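Local coordinates for protein bsobi restriction endonuclease (Geobacillus stearothermophilus, PDB 1DC1) that recognises the double-stranded DNA sequence 5'-CYCGRG-3' as a homodimeric type II restriction endonuclease and cleaves it after the first cytosine, at residues R47-A52 against D112-R117; I155-L160 against K185-T190; C214-E219 against E233-L238. All coordinates share one frame; numbering follows the deposited sequence. Where two conformers were deposited one is given.

Contact 1 (R47-A52 against D112-R117)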
loop_
_atom_site.group_PDB
_atom_site.type_symbol
_atom_site.label_atom_id
_atom_site.label_comp_id
_atom_site.label_asym_id
_atom_site.label_seq_id
_atom_site.Cartn_x
_atom_site.Cartn_y
_atom_site.Cartn_z
ATOM N N ARG D 47 23.336 -14.689 8.492
ATOM C CA ARG D 47 24.552 -15.477 8.694
ATOM C C ARG D 47 25.064 -15.242 10.122
ATOM O O ARG D 47 25.489 -16.176 10.812
ATOM C CB ARG D 47 25.658 -15.047 7.684
ATOM C CG ARG D 47 25.445 -15.367 6.198
ATOM C CD ARG D 47 25.722 -16.816 5.834
ATOM N NE ARG D 47 25.531 -17.110 4.406
ATOM C CZ ARG D 47 25.607 -18.321 3.841
ATOM N NH1 ARG D 47 25.869 -19.396 4.555
ATOM N NH2 ARG D 47 25.450 -18.467 2.532
ATOM N N ALA D 48 25.054 -13.989 10.560
ATOM C CA ALA D 48 25.530 -13.652 11.883
ATOM C C ALA D 48 24.635 -14.251 12.944
ATOM O O ALA D 48 25.128 -14.731 13.978
ATOM C CB ALA D 48 25.598 -12.162 12.034
ATOM N N LEU D 49 23.319 -14.235 12.706
ATOM C CA LEU D 49 22.362 -14.821 13.662
ATOM C C LEU D 49 22.633 -16.307 13.805
ATOM O O LEU D 49 22.602 -16.825 14.900
ATOM C CB LEU D 49 20.881 -14.634 13.236
ATOM C CG LEU D 49 19.736 -15.303 14.076
ATOM C CD1 LEU D 49 19.632 -14.739 15.527
ATOM C CD2 LEU D 49 18.406 -15.114 13.327
ATOM N N LYS D 50 22.902 -16.996 12.714
ATOM C CA LYS D 50 23.164 -18.412 12.832
ATOM C C LYS D 50 24.422 -18.688 13.695
ATOM O O LYS D 50 24.441 -19.634 14.499
ATOM C CB LYS D 50 23.339 -19.049 11.447
ATOM C CG LYS D 50 23.454 -20.566 11.482
ATOM C CD LYS D 50 23.574 -21.113 10.108
ATOM C CE LYS D 50 23.698 -22.639 10.097
ATOM N NZ LYS D 50 23.285 -23.171 8.764
ATOM N N VAL D 51 25.464 -17.881 13.520
ATOM C CA VAL D 51 26.686 -18.059 14.287
ATOM C C VAL D 51 26.343 -17.873 15.767
ATOM O O VAL D 51 26.736 -18.684 16.602
ATOM C CB VAL D 51 27.762 -17.022 13.873
ATOM C CG1 VAL D 51 28.847 -16.964 14.955
ATOM C CG2 VAL D 51 28.338 -17.371 12.487
ATOM N N ALA D 52 25.588 -16.833 16.094
ATOM C CA ALA D 52 25.219 -16.558 17.485
ATOM C C ALA D 52 24.288 -17.596 18.076
ATOM O O ALA D 52 24.470 -18.050 19.191
ATOM C CB ALA D 52 24.556 -15.201 17.570
ATOM N N ASP D 112 18.426 -23.952 11.532
ATOM C CA ASP D 112 17.992 -23.446 10.235
ATOM C C ASP D 112 16.501 -23.118 10.266
ATOM O O ASP D 112 16.086 -22.226 9.556
ATOM C CB ASP D 112 18.301 -24.424 9.107
ATOM C CG ASP D 112 19.732 -24.307 8.580
ATOM O OD1 ASP D 112 20.525 -23.423 8.984
ATOM O OD2 ASP D 112 20.059 -25.140 7.740
ATOM N N GLU D 113 15.694 -23.838 11.056
ATOM C CA GLU D 113 14.271 -23.497 11.173
ATOM C C GLU D 113 14.203 -22.002 11.603
ATOM O O GLU D 113 13.445 -21.206 11.037
ATOM C CB GLU D 113 13.560 -24.374 12.229
ATOM C CG GLU D 113 12.039 -24.109 12.323
ATOM C CD GLU D 113 11.258 -24.520 11.054
ATOM O OE1 GLU D 113 11.776 -25.352 10.279
ATOM O OE2 GLU D 113 10.115 -24.030 10.817
ATOM N N LEU D 114 14.998 -21.627 12.596
ATOM C CA LEU D 114 15.027 -20.251 13.093
ATOM C C LEU D 114 15.489 -19.256 12.033
ATOM O O LEU D 114 14.852 -18.205 11.811
ATOM C CB LEU D 114 15.985 -20.156 14.279
ATOM C CG LEU D 114 16.254 -18.755 14.846
ATOM C CD1 LEU D 114 14.935 -18.001 15.154
ATOM C CD2 LEU D 114 17.102 -18.938 16.125
ATOM N N ILE D 115 16.626 -19.573 11.398
ATOM C CA ILE D 115 17.207 -18.697 10.356
ATOM C C ILE D 115 16.256 -18.512 9.157
ATOM O O ILE D 115 16.113 -17.409 8.659
ATOM C CB ILE D 115 18.623 -19.208 9.815
ATOM C CG1 ILE D 115 19.628 -19.475 10.978
ATOM C CG2 ILE D 115 19.197 -18.177 8.886
ATOM C CD1 ILE D 115 19.714 -18.404 12.048
ATOM N N PHE D 116 15.629 -19.596 8.704
ATOM C CA PHE D 116 14.679 -19.585 7.597
ATOM C C PHE D 116 13.472 -18.694 7.982
ATOM O O PHE D 116 13.009 -17.903 7.158
ATOM C CB PHE D 116 14.168 -21.010 7.292
ATOM C CG PHE D 116 15.184 -21.914 6.629
ATOM C CD1 PHE D 116 16.454 -21.443 6.239
ATOM C CD2 PHE D 116 14.874 -23.243 6.392
ATOM C CE1 PHE D 116 17.406 -22.300 5.623
ATOM C CE2 PHE D 116 15.814 -24.106 5.775
ATOM C CZ PHE D 116 17.071 -23.636 5.395
ATOM N N ARG D 117 12.964 -18.824 9.220
ATOM C CA ARG D 117 11.829 -18.000 9.636
ATOM C C ARG D 117 12.223 -16.558 9.804
ATOM O O ARG D 117 11.471 -15.660 9.433
ATOM C CB ARG D 117 11.189 -18.550 10.894
ATOM C CG ARG D 117 10.303 -19.721 10.492
ATOM C CD ARG D 117 9.716 -20.639 11.625
ATOM N NE ARG D 117 8.826 -21.604 10.951
ATOM C CZ ARG D 117 7.573 -21.337 10.584
ATOM N NH1 ARG D 117 7.029 -20.144 10.833
ATOM N NH2 ARG D 117 6.899 -22.237 9.895
#
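The carboxylate of Asp112 receives Lys50 on the syn lone pair of OD1, with NZ 2.8 Å from that oxygen, while Asp112 CB lies over one face of the Phe116 ring, toward its rim. A second flat group, the Arg117 guanidinium, is met in its plane by Glu113, a salt bridge within one helix. The setting is an antiparallel helix pair, the local axes 9.9 Å apart and inclined at 154°. Lysine suits this margin because it is a long aliphatic chain with a charged end: with CG anti to the backbone N (chi1 -173°) and the chain extended, its methylenes pass across Ile115 before the ammonium meets the acid. With an alanine here, Asp112 OD1 would probably lose its ionic mate across the pair, and Ile115 CG1 the part of its cover that Lys50 CG provides. The dimer interface adjoins: Arg47 and Glu113 form salt bridges with Glu113 and Arg47 of the second subunit. Between the helices the packing is apolar, Leu49 and Ile115 interdigitating head to tail, with Leu49 CG 3.7 Å from Ile115 CD1. That slender isoleucine branch reaches the opposing backbone itself, where Ile115 CD1 lies 3.5 Å from Lys50 CA.

Contact 2 (I155-L160 against K185-T190)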
loop_
_atom_site.group_PDB
_atom_site.type_symbol
_atom_site.label_atom_id
_atom_site.label_comp_id
_atom_site.label_asym_id
_atom_site.label_seq_id
_atom_site.Cartn_x
_atom_site.Cartn_y
_atom_site.Cartn_z
ATOM N N ILE D 155 21.115 30.240 -13.442
ATOM C CA ILE D 155 20.464 30.826 -12.264
ATOM C C ILE D 155 21.037 30.167 -11.011
ATOM O O ILE D 155 20.877 28.969 -10.790
ATOM C CB ILE D 155 18.919 30.590 -12.302
ATOM C CG1 ILE D 155 18.318 31.276 -13.529
ATOM C CG2 ILE D 155 18.230 31.116 -11.024
ATOM C CD1 ILE D 155 16.857 30.937 -13.749
ATOM N N PRO D 156 21.741 30.932 -10.180
ATOM C CA PRO D 156 22.257 30.260 -8.992
ATOM C C PRO D 156 21.122 29.878 -8.015
ATOM O O PRO D 156 19.994 30.366 -8.093
ATOM C CB PRO D 156 23.211 31.283 -8.377
ATOM C CG PRO D 156 22.834 32.587 -8.932
ATOM C CD PRO D 156 22.113 32.356 -10.241
ATOM N N TYR D 157 21.439 28.998 -7.084
ATOM C CA TYR D 157 20.465 28.589 -6.100
ATOM C C TYR D 157 21.185 28.228 -4.790
ATOM O O TYR D 157 22.416 28.166 -4.748
ATOM C CB TYR D 157 19.635 27.403 -6.652
ATOM C CG TYR D 157 20.428 26.132 -6.893
ATOM C CD1 TYR D 157 20.685 25.233 -5.822
ATOM C CD2 TYR D 157 20.923 25.823 -8.168
ATOM C CE1 TYR D 157 21.411 24.050 -5.996
ATOM C CE2 TYR D 157 21.657 24.649 -8.372
ATOM C CZ TYR D 157 21.899 23.752 -7.262
ATOM O OH TYR D 157 22.622 22.566 -7.419
ATOM N N LYS D 158 20.408 28.069 -3.718
ATOM C CA LYS D 158 20.921 27.644 -2.429
ATOM C C LYS D 158 20.194 26.349 -2.154
ATOM O O LYS D 158 19.112 26.122 -2.710
ATOM C CB LYS D 158 20.584 28.667 -1.360
ATOM C CG LYS D 158 21.041 30.064 -1.747
ATOM C CD LYS D 158 20.735 31.034 -0.666
ATOM C CE LYS D 158 21.907 31.187 0.233
ATOM N NZ LYS D 158 22.737 32.275 -0.316
ATOM N N TRP D 159 20.803 25.486 -1.353
ATOM C CA TRP D 159 20.163 24.248 -1.048
ATOM C C TRP D 159 20.220 23.924 0.424
ATOM O O TRP D 159 21.026 24.459 1.164
ATOM C CB TRP D 159 20.779 23.151 -1.867
ATOM C CG TRP D 159 22.149 22.820 -1.443
ATOM C CD1 TRP D 159 23.263 23.593 -1.588
ATOM C CD2 TRP D 159 22.589 21.567 -0.867
ATOM N NE1 TRP D 159 24.376 22.893 -1.148
ATOM C CE2 TRP D 159 23.984 21.655 -0.702
ATOM C CE3 TRP D 159 21.928 20.383 -0.479
ATOM C CZ2 TRP D 159 24.735 20.604 -0.165
ATOM C CZ3 TRP D 159 22.666 19.351 0.045
ATOM C CH2 TRP D 159 24.057 19.463 0.199
ATOM N N LEU D 160 19.327 23.040 0.831
ATOM C CA LEU D 160 19.192 22.611 2.208
ATOM C C LEU D 160 19.503 21.113 2.278
ATOM O O LEU D 160 18.923 20.286 1.570
ATOM C CB LEU D 160 17.767 22.956 2.710
ATOM C CG LEU D 160 17.542 23.041 4.220
ATOM C CD1 LEU D 160 18.382 24.157 4.873
ATOM C CD2 LEU D 160 16.076 23.271 4.457
ATOM N N LYS D 185 16.888 18.587 0.592
ATOM C CA LYS D 185 15.588 18.672 1.251
ATOM C C LYS D 185 14.822 19.856 0.631
ATOM O O LYS D 185 13.603 19.885 0.614
ATOM C CB LYS D 185 15.836 18.873 2.774
ATOM C CG LYS D 185 14.697 19.441 3.637
ATOM C CD LYS D 185 13.430 18.598 3.537
ATOM C CE LYS D 185 12.320 19.118 4.440
ATOM N NZ LYS D 185 11.485 17.965 4.906
ATOM N N GLY D 186 15.559 20.828 0.103
ATOM C CA GLY D 186 14.936 22.002 -0.492
ATOM C C GLY D 186 15.917 22.737 -1.397
ATOM O O GLY D 186 17.130 22.524 -1.305
ATOM N N ILE D 187 15.398 23.595 -2.268
ATOM C CA ILE D 187 16.222 24.355 -3.212
ATOM C C ILE D 187 15.593 25.727 -3.229
ATOM O O ILE D 187 14.353 25.854 -3.152
ATOM C CB ILE D 187 16.155 23.750 -4.638
ATOM C CG1 ILE D 187 16.719 22.317 -4.610
ATOM C CG2 ILE D 187 16.831 24.690 -5.688
ATOM C CD1 ILE D 187 18.213 22.242 -4.407
ATOM N N SER D 188 16.430 26.749 -3.311
ATOM C CA SER D 188 15.917 28.102 -3.317
ATOM C C SER D 188 16.574 28.954 -4.392
ATOM O O SER D 188 17.773 28.887 -4.574
ATOM C CB SER D 188 16.157 28.695 -1.939
ATOM O OG SER D 188 15.518 29.948 -1.857
ATOM N N TRP D 189 15.807 29.775 -5.092
ATOM C CA TRP D 189 16.361 30.646 -6.139
ATOM C C TRP D 189 15.589 31.982 -6.235
ATOM O O TRP D 189 14.610 32.247 -5.503
ATOM C CB TRP D 189 16.293 29.978 -7.521
ATOM C CG TRP D 189 14.863 29.690 -7.969
ATOM C CD1 TRP D 189 14.054 30.466 -8.792
ATOM C CD2 TRP D 189 14.074 28.517 -7.610
ATOM N NE1 TRP D 189 12.827 29.829 -8.962
ATOM C CE2 TRP D 189 12.810 28.647 -8.255
ATOM C CE3 TRP D 189 14.322 27.379 -6.811
ATOM C CZ2 TRP D 189 11.788 27.657 -8.114
ATOM C CZ3 TRP D 189 13.316 26.397 -6.677
ATOM C CH2 TRP D 189 12.078 26.540 -7.317
ATOM N N THR D 190 16.051 32.831 -7.147
ATOM C CA THR D 190 15.430 34.128 -7.400
ATOM C C THR D 190 15.301 34.241 -8.918
ATOM O O THR D 190 16.266 34.040 -9.648
ATOM C CB THR D 190 16.279 35.298 -6.901
ATOM O OG1 THR D 190 16.439 35.208 -5.490
ATOM C CG2 THR D 190 15.597 36.611 -7.222
HETATM O O HOH W 1 18.995 32.871 -7.896
#
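Ile187 sits between two aromatic residues of the neighbouring strand. Its CG2 and CD1 both lie against the Tyr157 ring, CG2 3.9 Å from Tyr157 CD1 with the two side chains crossing at a slant, and its CD1 also reaches Trp159 CB at 3.7 Å. A branched aliphatic residue suits this place because it can serve both neighbours at once. The tyrosine ring is brought over by a chi1 of 65°, which sets CG between the backbone N and the carbonyl carbon; its hydroxyl then bonds to Asp177. Trp159 meets Ile187 through CB alone, its indole leading off toward Met171 and Leu180. Trp189 shares this face of the sheet but also turns its ring away, and NE1 finds the carbonyl of Ile321; Ile155 CG2 packs 4.2 Å from Trp189 CB.

Lys158, Leu160 and Ser188 point to the other face. Leu160 and Lys185 run alongside one another, Leu160 CD2 4.2 Å from Lys185 CG, before the lysine ammonium bonds to Tyr200 O. Ser188 is small enough for a buried position; its hydroxyl donates to Arg196 O and is also hydrogen-bonded with Thr197 OG1.

The backbones are joined at Lys158 and Ser188 by a reciprocal pair of bonds, Lys158 N to Ser188 O at 2.9 Å and Ser188 N to Lys158 O at 2.8 Å. Past Gly186, Lys185 N reaches Leu160 O at 2.8 Å in a nearly straight bond. At the opposite end a water donates to Pro156 O and accepts from Thr190 N, bridging the strands where they part. This is antiparallel pairing of strands 157-161 and 184-191, in the outer antiparallel part of the mixed sheet of a PD-(D/E)XK restriction endonuclease.

Contact 3 (C214-E219 against E233-L238)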
loop_
_atom_site.group_PDB
_atom_site.type_symbol
_atom_site.label_atom_id
_atom_site.label_comp_id
_atom_site.label_asym_id
_atom_site.label_seq_id
_atom_site.Cartn_x
_atom_site.Cartn_y
_atom_site.Cartn_z
ATOM N N CYS D 214 6.293 21.588 -1.925
ATOM C CA CYS D 214 5.786 22.894 -1.536
ATOM C C CYS D 214 6.686 23.971 -2.085
ATOM O O CYS D 214 7.887 23.889 -1.885
ATOM C CB CYS D 214 5.742 23.002 -0.014
ATOM S SG CYS D 214 4.362 22.093 0.794
ATOM N N LEU D 215 6.103 24.958 -2.767
ATOM C CA LEU D 215 6.856 26.086 -3.319
ATOM C C LEU D 215 6.407 27.300 -2.584
ATOM O O LEU D 215 5.228 27.614 -2.588
ATOM C CB LEU D 215 6.602 26.308 -4.811
ATOM C CG LEU D 215 7.519 27.366 -5.499
ATOM C CD1 LEU D 215 8.947 26.904 -5.387
ATOM C CD2 LEU D 215 7.214 27.541 -6.969
ATOM N N PHE D 216 7.354 28.001 -1.964
ATOM C CA PHE D 216 7.048 29.195 -1.178
ATOM C C PHE D 216 7.478 30.449 -1.846
ATOM O O PHE D 216 8.508 30.476 -2.506
ATOM C CB PHE D 216 7.766 29.198 0.152
ATOM C CG PHE D 216 7.306 28.147 1.058
ATOM C CD1 PHE D 216 6.186 28.349 1.863
ATOM C CD2 PHE D 216 7.975 26.929 1.096
ATOM C CE1 PHE D 216 5.737 27.346 2.699
ATOM C CE2 PHE D 216 7.543 25.907 1.927
ATOM C CZ PHE D 216 6.427 26.111 2.730
ATOM N N ASN D 217 6.665 31.477 -1.659
ATOM C CA ASN D 217 6.954 32.804 -2.148
ATOM C C ASN D 217 7.740 33.421 -0.990
ATOM O O ASN D 217 7.140 33.994 -0.079
ATOM C CB ASN D 217 5.674 33.602 -2.307
ATOM C CG ASN D 217 5.938 35.062 -2.275
ATOM O OD1 ASN D 217 7.099 35.489 -2.204
ATOM N ND2 ASN D 217 4.885 35.858 -2.337
ATOM N N CYS D 218 9.060 33.326 -1.012
ATOM C CA CYS D 218 9.851 33.864 0.083
ATOM C C CYS D 218 11.328 33.443 0.022
ATOM O O CYS D 218 11.664 32.316 -0.387
ATOM C CB CYS D 218 9.243 33.410 1.420
ATOM S SG CYS D 218 9.708 31.733 1.931
ATOM N N GLU D 219 12.204 34.368 0.420
ATOM C CA GLU D 219 13.633 34.113 0.436
ATOM C C GLU D 219 13.801 32.871 1.311
ATOM O O GLU D 219 13.007 32.629 2.230
ATOM C CB GLU D 219 14.404 35.326 1.005
ATOM C CG GLU D 219 13.860 35.935 2.336
ATOM C CD GLU D 219 12.926 37.175 2.159
ATOM O OE1 GLU D 219 13.419 38.346 2.126
ATOM O OE2 GLU D 219 11.684 36.967 2.070
ATOM N N GLU D 233 -0.630 32.612 2.618
ATOM C CA GLU D 233 -0.437 33.406 1.410
ATOM C C GLU D 233 0.943 33.160 0.765
ATOM O O GLU D 233 1.153 33.522 -0.405
ATOM C CB GLU D 233 -0.573 34.910 1.716
ATOM C CG GLU D 233 -1.171 35.220 3.040
ATOM C CD GLU D 233 -0.226 34.935 4.164
ATOM O OE1 GLU D 233 0.895 35.504 4.142
ATOM O OE2 GLU D 233 -0.600 34.147 5.066
ATOM N N LYS D 234 1.871 32.556 1.522
ATOM C CA LYS D 234 3.242 32.287 1.040
ATOM C C LYS D 234 3.342 31.040 0.211
ATOM O O LYS D 234 4.363 30.807 -0.410
ATOM C CB LYS D 234 4.211 32.145 2.211
ATOM C CG LYS D 234 4.426 33.422 2.964
ATOM C CD LYS D 234 4.258 34.603 2.038
ATOM C CE LYS D 234 5.055 35.822 2.528
ATOM N NZ LYS D 234 4.641 37.063 1.794
ATOM N N TYR D 235 2.300 30.212 0.249
ATOM C CA TYR D 235 2.261 28.957 -0.541
ATOM C C TYR D 235 1.847 29.203 -1.993
ATOM O O TYR D 235 0.651 29.440 -2.289
ATOM C CB TYR D 235 1.288 27.957 0.075
ATOM C CG TYR D 235 1.758 27.399 1.392
ATOM C CD1 TYR D 235 1.475 28.054 2.595
ATOM C CD2 TYR D 235 2.439 26.185 1.447
ATOM C CE1 TYR D 235 1.853 27.501 3.797
ATOM C CE2 TYR D 235 2.829 25.618 2.670
ATOM C CZ TYR D 235 2.537 26.273 3.833
ATOM O OH TYR D 235 2.933 25.717 5.037
ATOM N N LEU D 236 2.832 29.164 -2.890
ATOM C CA LEU D 236 2.570 29.370 -4.328
ATOM C C LEU D 236 2.078 28.087 -4.994
ATOM O O LEU D 236 1.228 28.138 -5.864
ATOM C CB LEU D 236 3.839 29.803 -5.090
ATOM C CG LEU D 236 4.406 31.197 -4.793
ATOM C CD1 LEU D 236 5.718 31.393 -5.491
ATOM C CD2 LEU D 236 3.390 32.263 -5.229
ATOM N N LEU D 237 2.622 26.948 -4.577
ATOM C CA LEU D 237 2.274 25.677 -5.177
ATOM C C LEU D 237 2.401 24.535 -4.190
ATOM O O LEU D 237 3.279 24.570 -3.335
ATOM C CB LEU D 237 3.189 25.415 -6.401
ATOM C CG LEU D 237 3.175 24.059 -7.150
ATOM C CD1 LEU D 237 3.559 24.316 -8.577
ATOM C CD2 LEU D 237 4.137 23.034 -6.498
ATOM N N LEU D 238 1.498 23.543 -4.307
ATOM C CA LEU D 238 1.529 22.309 -3.503
ATOM C C LEU D 238 1.342 21.170 -4.498
ATOM O O LEU D 238 0.547 21.267 -5.428
ATOM C CB LEU D 238 0.451 22.301 -2.423
ATOM C CG LEU D 238 0.595 23.552 -1.529
ATOM C CD1 LEU D 238 -0.533 24.514 -1.806
ATOM C CD2 LEU D 238 0.619 23.167 -0.114
#
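Phe216 and Tyr235 take nearly the same first torsion, chi1 -67° and -69°, each CG lying opposite its own carbonyl carbon, and both rings project from the same face of the sheet. A corner of the phenyl ring rests on the tyrosine face, Phe216 CE1 lying 3.4 Å from Tyr235 CE2, with the planes inclined at 50°. Aromatic residues suit the pair because one ring offers a broad face and the other a projecting C-H rim; the tyrosine also has a polar end, and its hydroxyl bonds to Gln230 N. Phe268 meets Tyr235 edge-to-face.

On the reverse face Leu215 CB packs 3.9 Å from Leu237 CB. The register slips here in a classic beta bulge: Leu236 and Leu237 both stand opposite Leu215. Leu215 O accepts Leu236 N at 2.9 Å and, weakly, Leu237 N at 3.3 Å, so one carbonyl serves two amides. The extra residue, Leu236, turns toward the partner strand and sets CG 3.7 Å from Asn217 CB. Farther along, Asn217 N bonds to Lys234 O at 2.7 Å, and the lysine's methylenes run past Asn217 O, a buried oxygen with no hydrogen-bonding partner in the model.

Glu240 and Lys242, farther along strand 235-242, and Asp212, just ahead of strand 213-217, are predicted magnesium-site residues, an arrangement consistent with the PD-(D/E)XK nuclease motif.

How the contacts relate
The three contacts follow one another along the chain, each closing before the next opens. Contact 1 lies far out on the long helices 21-53 and 110-152, its centre about 48 Å from that of contact 2 and about 52 Å from that of contact 3, on the opposite side of the chain's centre. Helix 110-152 leads back to strand 157-161, linking the helical, dimer-contacting region to the nuclease core. Contacts 2 and 3 share the mixed sheet, with strand 194-199 between them and centres about 13 Å apart; they touch where Trp189 CH2 packs 3.7 Å from Leu215 CD1. The strands of contact 3 adjoin or carry the predicted metal residues, contact 2 extends the same sheet, and contact 1 belongs to the distant helical region.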